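PDB 3ZXK: HIAXHD3 from Humicola insolens, which catalyses the release of arabinofuranose side chains, probably from arabinoxylan, and has been the scaffold for engineering an added endo-xylanase activity. Local coordinates for residues T362-F366 and T436-G440; D152-I156 and V165-S169; T473-F479 and P494-N500. All blocks are in the same frame, centred on the assembly; numbering follows the deposited sequence.

Contact 1: T362-F366 and T436-G440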
loop_
_atom_site.group_PDB
_atom_site.type_symbol
_atom_site.label_atom_id
_atom_site.label_comp_id
_atom_site.label_asym_id
_atom_site.label_seq_id
_atom_site.Cartn_x
_atom_site.Cartn_y
_atom_site.Cartn_z
ATOM N N THR A 362 14.001 17.888 -15.535
ATOM C CA THR A 362 13.690 16.752 -16.405
ATOM C C THR A 362 12.511 17.106 -17.328
ATOM O O THR A 362 11.711 18.005 -17.000
ATOM C CB THR A 362 13.373 15.472 -15.568
ATOM O OG1 THR A 362 13.206 14.345 -16.433
ATOM C CG2 THR A 362 12.122 15.648 -14.696
ATOM N N GLY A 363 12.418 16.414 -18.470
ATOM C CA GLY A 363 11.199 16.425 -19.305
ATOM C C GLY A 363 10.264 15.275 -18.959
ATOM O O GLY A 363 9.169 15.156 -19.517
ATOM N N ASP A 364 10.684 14.459 -17.997
ATOM C CA ASP A 364 10.060 13.146 -17.754
ATOM C C ASP A 364 9.450 13.134 -16.352
ATOM O O ASP A 364 10.184 13.053 -15.375
ATOM C CB ASP A 364 11.164 12.085 -17.897
ATOM C CG ASP A 364 10.661 10.655 -17.789
ATOM O OD1 ASP A 364 9.480 10.434 -17.451
ATOM O OD2 ASP A 364 11.482 9.730 -18.055
ATOM N N LEU A 365 8.112 13.150 -16.247
ATOM C CA LEU A 365 7.460 13.045 -14.919
ATOM C C LEU A 365 7.976 11.859 -14.085
ATOM O O LEU A 365 8.112 11.954 -12.882
ATOM C CB LEU A 365 5.931 12.943 -15.057
ATOM C CG LEU A 365 5.139 12.893 -13.738
ATOM C CD1 LEU A 365 5.359 14.056 -12.771
ATOM C CD2 LEU A 365 3.654 12.776 -14.056
ATOM N N PHE A 366 8.301 10.741 -14.735
ATOM C CA PHE A 366 8.754 9.571 -13.949
ATOM C C PHE A 366 10.145 9.752 -13.342
ATOM O O PHE A 366 10.538 8.983 -12.448
ATOM C CB PHE A 366 8.728 8.287 -14.791
ATOM C CG PHE A 366 7.373 7.918 -15.288
ATOM C CD1 PHE A 366 6.383 7.489 -14.402
ATOM C CD2 PHE A 366 7.072 8.021 -16.647
ATOM C CE1 PHE A 366 5.120 7.141 -14.866
ATOM C CE2 PHE A 366 5.810 7.671 -17.124
ATOM C CZ PHE A 366 4.839 7.243 -16.230
ATOM N N THR A 436 11.517 4.770 -19.182
ATOM C CA THR A 436 10.476 5.558 -19.831
ATOM C C THR A 436 10.280 5.188 -21.314
ATOM O O THR A 436 11.236 5.126 -22.095
ATOM C CB THR A 436 10.747 7.071 -19.645
ATOM O OG1 THR A 436 10.784 7.368 -18.252
ATOM C CG2 THR A 436 9.636 7.908 -20.244
ATOM N N ALA A 437 9.027 4.946 -21.690
ATOM C CA ALA A 437 8.685 4.670 -23.085
ATOM C C ALA A 437 8.143 5.918 -23.764
ATOM O O ALA A 437 8.356 6.107 -24.956
ATOM C CB ALA A 437 7.690 3.523 -23.178
ATOM N N SER A 438 7.442 6.760 -23.010
ATOM C CA SER A 438 6.925 8.045 -23.507
ATOM C C SER A 438 6.811 9.086 -22.394
ATOM O O SER A 438 6.305 8.798 -21.309
ATOM C CB SER A 438 5.543 7.862 -24.136
ATOM O OG SER A 438 5.077 9.108 -24.652
ATOM N N THR A 439 7.273 10.298 -22.684
ATOM C CA THR A 439 7.226 11.412 -21.738
ATOM C C THR A 439 5.966 12.263 -21.867
ATOM O O THR A 439 5.823 13.293 -21.201
ATOM C CB THR A 439 8.486 12.296 -21.850
ATOM O OG1 THR A 439 8.623 12.733 -23.202
ATOM C CG2 THR A 439 9.731 11.508 -21.475
ATOM N N GLY A 440 5.040 11.820 -22.710
ATOM C CA GLY A 440 3.706 12.401 -22.761
ATOM C C GLY A 440 3.520 13.448 -23.841
ATOM O O GLY A 440 4.470 13.909 -24.443
HETATM O O HOH W 1 6.751 14.230 -18.670
#
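Asp-364 reaches over to Thr-436, and Thr-439 leans on the near part of the same side chain. Its CB lies 3.9 Å from Thr-439 CG2, and that methyl sits equally close to CG. CG lies anti to the backbone N (chi1 -175°), which carries the carboxylate across to the other segment. There the two oxygens part company. OD2 accepts from the hydroxyl of Thr-436; OD2 and Thr-436 OG1 are a very short 2.5 Å apart, a length that is doubtful in detail. The Asp-364 and Thr-436 side chains approach from opposite directions. OD1 turns back to its own chain and takes the N-H of Phe-366, which comes from above the carboxylate plane, 50° out of it. This closes an Asx turn. Just before it, Thr-362 OG1 accepts from Asp-364 N in an ST turn.

These turns shape the loop that leads from strand 354-357 to strand 372-375, from one sheet of the concanavalin A-like sandwich to the other. Residues 436-440 lie on the outermost strand, 436-448, of the second sheet, and the chain turns a corner at Ala-437. Ala-437 and Ser-438 form a classic beta bulge opposite Arg-428. An alanine here in place of Asp-364 would probably leave the Thr-436 hydroxyl without its acceptor in the loop and the Phe-366 N-H without its partner in the turn. One ordered water makes a second bridge. It donates to Gly-363 O and Thr-439 O and accepts from Leu-365 N. Ser-438 O lies near the plane of the Phe-366 ring, 4.4 Å from CE2 at its edge.

Contact 2: D152-I156 and V165-S169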
loop_
_atom_site.group_PDB
_atom_site.type_symbol
_atom_site.label_atom_id
_atom_site.label_comp_id
_atom_site.label_asym_id
_atom_site.label_seq_id
_atom_site.Cartn_x
_atom_site.Cartn_y
_atom_site.Cartn_z
ATOM N N ASP A 152 9.238 -17.362 23.125
ATOM C CA ASP A 152 9.914 -16.129 22.699
ATOM C C ASP A 152 11.054 -16.349 21.696
ATOM O O ASP A 152 11.852 -15.441 21.461
ATOM C CB ASP A 152 10.352 -15.271 23.907
ATOM C CG ASP A 152 10.219 -13.751 23.653
ATOM O OD1 ASP A 152 9.604 -13.315 22.637
ATOM O OD2 ASP A 152 10.767 -12.975 24.467
ATOM N N THR A 153 11.135 -17.534 21.078
ATOM C CA THR A 153 12.073 -17.707 19.974
ATOM C C THR A 153 11.382 -17.236 18.693
ATOM O O THR A 153 10.220 -17.508 18.486
ATOM C CB THR A 153 12.539 -19.153 19.845
ATOM O OG1 THR A 153 13.204 -19.529 21.064
ATOM C CG2 THR A 153 13.504 -19.326 18.651
ATOM N N MET A 154 12.124 -16.534 17.850
ATOM C CA MET A 154 11.625 -15.970 16.618
ATOM C C MET A 154 12.073 -16.812 15.402
ATOM O O MET A 154 13.257 -17.235 15.299
ATOM C CB MET A 154 12.085 -14.517 16.509
ATOM C CG MET A 154 11.548 -13.641 17.643
ATOM S SD MET A 154 12.321 -12.021 17.598
ATOM C CE MET A 154 11.543 -11.324 16.156
ATOM N N TYR A 155 11.124 -17.069 14.493
ATOM C CA TYR A 155 11.337 -17.838 13.267
ATOM C C TYR A 155 10.805 -17.053 12.094
ATOM O O TYR A 155 9.838 -16.316 12.242
ATOM C CB TYR A 155 10.567 -19.190 13.325
ATOM C CG TYR A 155 11.000 -20.078 14.459
ATOM C CD1 TYR A 155 12.100 -20.929 14.345
ATOM C CD2 TYR A 155 10.322 -20.037 15.678
ATOM C CE1 TYR A 155 12.497 -21.705 15.417
ATOM C CE2 TYR A 155 10.718 -20.827 16.751
ATOM C CZ TYR A 155 11.809 -21.659 16.593
ATOM O OH TYR A 155 12.245 -22.452 17.630
ATOM N N ILE A 156 11.423 -17.245 10.929
ATOM C CA ILE A 156 10.886 -16.695 9.682
ATOM C C ILE A 156 10.786 -17.801 8.622
ATOM O O ILE A 156 11.784 -18.443 8.288
ATOM C CB ILE A 156 11.709 -15.502 9.140
ATOM C CG1 ILE A 156 11.654 -14.332 10.148
ATOM C CG2 ILE A 156 11.209 -15.060 7.760
ATOM C CD1 ILE A 156 12.517 -13.137 9.790
ATOM N N VAL A 165 12.656 -22.432 6.719
ATOM C CA VAL A 165 12.423 -21.774 7.999
ATOM C C VAL A 165 13.752 -21.435 8.644
ATOM O O VAL A 165 14.592 -22.315 8.887
ATOM C CB VAL A 165 11.566 -22.640 8.962
ATOM C CG1 VAL A 165 11.558 -22.073 10.398
ATOM C CG2 VAL A 165 10.157 -22.818 8.423
ATOM N N ALA A 166 13.928 -20.153 8.937
ATOM C CA ALA A 166 15.082 -19.663 9.681
ATOM C C ALA A 166 14.715 -19.437 11.140
ATOM O O ALA A 166 13.589 -19.001 11.468
ATOM C CB ALA A 166 15.571 -18.332 9.112
ATOM N N GLN A 167 15.660 -19.754 12.016
ATOM C CA GLN A 167 15.578 -19.381 13.416
ATOM C C GLN A 167 16.456 -18.153 13.626
ATOM O O GLN A 167 17.591 -18.125 13.148
ATOM C CB GLN A 167 16.070 -20.524 14.293
ATOM C CG GLN A 167 15.922 -20.211 15.769
ATOM C CD GLN A 167 16.407 -21.319 16.684
ATOM O OE1 GLN A 167 16.304 -22.496 16.363
ATOM N NE2 GLN A 167 16.896 -20.945 17.850
ATOM N N LEU A 168 15.921 -17.137 14.295
ATOM C CA LEU A 168 16.707 -15.948 14.605
ATOM C C LEU A 168 17.287 -15.969 16.005
ATOM O O LEU A 168 16.878 -16.763 16.845
ATOM C CB LEU A 168 15.837 -14.705 14.444
ATOM C CG LEU A 168 15.033 -14.616 13.154
ATOM C CD1 LEU A 168 14.409 -13.249 13.142
ATOM C CD2 LEU A 168 15.915 -14.802 11.930
ATOM N N SER A 169 18.273 -15.098 16.223
ATOM C CA SER A 169 18.860 -14.944 17.537
ATOM C C SER A 169 17.818 -14.358 18.522
ATOM O O SER A 169 16.781 -13.806 18.105
ATOM C CB SER A 169 20.083 -14.022 17.452
ATOM O OG SER A 169 19.715 -12.773 16.901
HETATM O O HOH W 2 14.710 -15.778 18.693
HETATM O O HOH W 3 14.186 -24.039 17.867
#
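Ile-156 and Ala-166 form a hydrogen-bonded antiparallel pair with both links made. Ile-156 N gives to Ala-166 O, and Ala-166 N gives to Ile-156 O at 2.8 Å. Two residues along, Leu-168 N reaches Met-154 O, again at 2.8 Å and almost straight (174° at the hydrogen). The return link is not direct. A water accepts from Met-154 N and donates to Leu-168 O, so it fills the place of the next rung where the strands part. Tyr-155 and Gln-167 are the non-hydrogen-bonded pair between. Their backbones turn outward, Tyr-155 to Leu-147 and Gln-167 to Val-176 and Arg-177. The CA of Tyr-155 still lies 3.1 Å from Ala-166 O, a CA-H...O contact.

The hairpin is the middle of a four-stranded antiparallel sheet, as in a blade of the GH43 beta-propeller. On one face the side chains of Tyr-155 and Gln-167 run side by side and the same way. CG of Gln-167 is anti to the backbone N (chi1 -176°), which lays it 3.8 Å from Tyr-155 CE1; the chain runs on extended to the amide. Ring and amide planes are 63° apart. A second water, in the plane of the ring at its edge, bonds to Tyr-155 OH and donates to Gln-167 OE1. The CG2 methyl of Thr-153 touches Gln-167 NE2 at 3.8 Å. On the other face Ile-156 CD1 meets Leu-168 CD1 at 3.9 Å, and Tyr-100 of strand 96-103 touches both. The chemistry is divided: apolar contacts on the Ile-156 face, apolar contacts topped by a water-linked polar pair on the Tyr-155 face, and a backbone ladder whose last link is made through water.

Contact 3: T473-F479 and P494-N500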
loop_
_atom_site.group_PDB
_atom_site.type_symbol
_atom_site.label_atom_id
_atom_site.label_comp_id
_atom_site.label_asym_id
_atom_site.label_seq_id
_atom_site.Cartn_x
_atom_site.Cartn_y
_atom_site.Cartn_z
ATOM N N THR A 473 -11.998 -4.875 -21.129
ATOM C CA THR A 473 -12.451 -3.486 -20.943
ATOM C C THR A 473 -11.494 -2.679 -20.072
ATOM O O THR A 473 -11.149 -3.114 -18.960
ATOM C CB THR A 473 -13.836 -3.429 -20.280
ATOM O OG1 THR A 473 -14.790 -4.129 -21.092
ATOM C CG2 THR A 473 -14.316 -1.974 -20.119
ATOM N N GLU A 474 -11.104 -1.492 -20.541
ATOM C CA GLU A 474 -10.280 -0.579 -19.742
ATOM C C GLU A 474 -11.161 0.534 -19.199
ATOM O O GLU A 474 -11.957 1.114 -19.928
ATOM C CB GLU A 474 -9.116 -0.004 -20.569
ATOM C CG GLU A 474 -8.064 -1.042 -20.907
ATOM C CD GLU A 474 -6.851 -0.481 -21.632
ATOM O OE1 GLU A 474 -6.930 0.632 -22.191
ATOM O OE2 GLU A 474 -5.800 -1.161 -21.659
ATOM N N ARG A 475 -11.043 0.805 -17.911
ATOM C CA ARG A 475 -11.779 1.892 -17.295
ATOM C C ARG A 475 -11.186 3.234 -17.708
ATOM O O ARG A 475 -10.060 3.324 -18.218
ATOM C CB ARG A 475 -11.687 1.778 -15.774
ATOM C CG ARG A 475 -12.167 0.468 -15.180
ATOM C CD ARG A 475 -13.615 0.178 -15.554
ATOM N NE ARG A 475 -14.024 -1.149 -15.093
ATOM C CZ ARG A 475 -15.018 -1.860 -15.615
ATOM N NH1 ARG A 475 -15.731 -1.385 -16.636
ATOM N NH2 ARG A 475 -15.280 -3.063 -15.134
ATOM N N THR A 476 -11.950 4.295 -17.486
ATOM C CA THR A 476 -11.444 5.610 -17.847
ATOM C C THR A 476 -11.537 6.605 -16.690
ATOM O O THR A 476 -12.361 6.473 -15.756
ATOM C CB THR A 476 -12.186 6.200 -19.064
ATOM O OG1 THR A 476 -13.568 6.345 -18.730
ATOM C CG2 THR A 476 -12.044 5.307 -20.299
ATOM N N THR A 477 -10.655 7.595 -16.774
ATOM C CA THR A 477 -10.587 8.726 -15.861
ATOM C C THR A 477 -10.742 10.014 -16.650
ATOM O O THR A 477 -10.237 10.141 -17.781
ATOM C CB THR A 477 -9.226 8.740 -15.131
ATOM O OG1 THR A 477 -9.191 7.657 -14.197
ATOM C CG2 THR A 477 -8.999 10.065 -14.371
ATOM N N THR A 478 -11.451 10.967 -16.048
ATOM C CA THR A 478 -11.605 12.314 -16.628
ATOM C C THR A 478 -11.010 13.393 -15.714
ATOM O O THR A 478 -10.859 13.181 -14.511
ATOM C CB THR A 478 -13.066 12.630 -16.979
ATOM O OG1 THR A 478 -13.915 12.393 -15.852
ATOM C CG2 THR A 478 -13.515 11.738 -18.173
ATOM N N PHE A 479 -10.633 14.526 -16.309
ATOM C CA PHE A 479 -9.921 15.587 -15.616
ATOM C C PHE A 479 -10.673 16.919 -15.739
ATOM O O PHE A 479 -11.255 17.216 -16.796
ATOM C CB PHE A 479 -8.509 15.739 -16.201
ATOM C CG PHE A 479 -7.622 14.520 -16.009
ATOM C CD1 PHE A 479 -7.624 13.460 -16.921
ATOM C CD2 PHE A 479 -6.775 14.439 -14.909
ATOM C CE1 PHE A 479 -6.824 12.335 -16.728
ATOM C CE2 PHE A 479 -5.959 13.329 -14.720
ATOM C CZ PHE A 479 -5.994 12.264 -15.615
ATOM N N PRO A 494 -9.415 14.425 -23.367
ATOM C CA PRO A 494 -10.132 13.160 -23.589
ATOM C C PRO A 494 -10.308 12.365 -22.292
ATOM O O PRO A 494 -9.682 12.695 -21.274
ATOM C CB PRO A 494 -9.220 12.423 -24.577
ATOM C CG PRO A 494 -7.855 12.950 -24.301
ATOM C CD PRO A 494 -8.025 14.373 -23.877
ATOM N N ALA A 495 -11.159 11.332 -22.320
ATOM C CA ALA A 495 -11.216 10.381 -21.205
ATOM C C ALA A 495 -10.002 9.478 -21.334
ATOM O O ALA A 495 -9.691 8.988 -22.430
ATOM C CB ALA A 495 -12.494 9.556 -21.252
ATOM N N PHE A 496 -9.305 9.257 -20.235
ATOM C CA PHE A 496 -8.046 8.525 -20.286
ATOM C C PHE A 496 -8.274 7.065 -19.923
ATOM O O PHE A 496 -8.794 6.773 -18.843
ATOM C CB PHE A 496 -7.033 9.182 -19.345
ATOM C CG PHE A 496 -5.800 8.354 -19.088
ATOM C CD1 PHE A 496 -4.774 8.275 -20.036
ATOM C CD2 PHE A 496 -5.660 7.659 -17.891
ATOM C CE1 PHE A 496 -3.631 7.526 -19.775
ATOM C CE2 PHE A 496 -4.534 6.889 -17.645
ATOM C CZ PHE A 496 -3.523 6.828 -18.582
ATOM N N ALA A 497 -7.883 6.168 -20.832
ATOM C CA ALA A 497 -8.032 4.739 -20.641
ATOM C C ALA A 497 -6.900 4.202 -19.751
ATOM O O ALA A 497 -5.707 4.432 -20.008
ATOM C CB ALA A 497 -8.029 4.018 -21.980
ATOM N N MET A 498 -7.287 3.446 -18.737
ATOM C CA MET A 498 -6.357 2.976 -17.701
ATOM C C MET A 498 -5.927 1.547 -17.935
ATOM O O MET A 498 -6.736 0.704 -18.362
ATOM C CB MET A 498 -7.012 3.097 -16.340
ATOM C CG MET A 498 -7.489 4.508 -16.054
ATOM S SD MET A 498 -8.883 4.537 -14.916
ATOM C CE MET A 498 -8.029 3.936 -13.464
ATOM N N THR A 499 -4.656 1.235 -17.651
ATOM C CA THR A 499 -4.200 -0.154 -17.826
ATOM C C THR A 499 -4.764 -1.137 -16.780
ATOM O O THR A 499 -4.936 -0.771 -15.613
ATOM C CB THR A 499 -2.663 -0.258 -17.870
ATOM O OG1 THR A 499 -2.309 -1.605 -18.210
ATOM C CG2 THR A 499 -2.050 0.154 -16.535
ATOM N N ASN A 500 -5.045 -2.379 -17.209
ATOM C CA ASN A 500 -5.403 -3.483 -16.286
ATOM C C ASN A 500 -4.234 -4.414 -15.973
ATOM O O ASN A 500 -4.420 -5.406 -15.262
ATOM C CB ASN A 500 -6.554 -4.332 -16.838
ATOM C CG ASN A 500 -7.848 -3.567 -16.899
ATOM O OD1 ASN A 500 -8.205 -2.842 -15.953
ATOM N ND2 ASN A 500 -8.552 -3.690 -18.032
HETATM O O HOH W 4 -5.007 -3.174 -20.016
HETATM O O HOH W 5 -8.755 -0.265 -16.716
HETATM O O HOH W 6 -10.388 14.586 -19.243
#
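Met-498 sets CG beside its backbone N (chi1 -56°) and is stretched at chi2 (153°), which brings SD to Thr-477; the bend at chi3 (67°) turns only the CE methyl. Thr-477 holds OG1 beside its own N. The two side chains cross at about a right angle, with Thr-477 OG1 3.2 Å from Met-498 SD. This buried hydroxyl has no hydrogen-bond partner in the model; the sulfur is the atom packed against it across the contact.

Around this point the backbones make an antiparallel hairpin. Thr-477 and Phe-496 are a doubly hydrogen-bonded pair; Phe-496 N meets Thr-477 O at 2.8 Å, nearly straight and in the carbonyl plane. Met-498 N continues the ladder to Arg-475 O. Thr-476 and Ala-497 face each other without such bonds. Beyond the strands, side chains take over. Asn-500 ND2 gives to Thr-473 O at 2.8 Å, from above the carbonyl plane. Its OD1 takes a water that also donates to Met-498 O and accepts from Arg-475 N. The Glu-474 side chain passes across the Met-498 carbonyl oxygen, with CB 3.3 Å from that O. Its OE1 forms a salt bridge with Arg-406, which also holds Ala-497 O. At the far end Phe-479 sets its ring edge against the CB of Phe-496, with CE1 4.1 Å away.

Asn-500 also touches Pro-270 and Ala-468. Strand 490-497 is outermost in its seven-stranded sheet, and strand 457-464 flanks strand 476-482. Thr-477, Phe-479, Phe-496 and Met-498 all pack on Leu-402 of strand 396-403, in the other sheet of the concanavalin A-like sandwich.

Overall arrangement
From the N terminus, contact 2 comes first. It closes a short hairpin, with eight residues between its segments, in the GH43 catalytic part. Contact 1 follows in the concanavalin A-like part and closes a much longer stretch of 69 residues, most of it strand. It ties an inter-sheet loop to the edge strand 436-448. Contact 3 then closes a second hairpin, at the edge of the other sheet of that sandwich. The three lie in series, so none nests in or crosses another. Contacts 1 and 3 have centres about 19 Å apart and do not touch. Contact 2 is about 45 Å from contact 1 and 46 Å from contact 3, centre to centre.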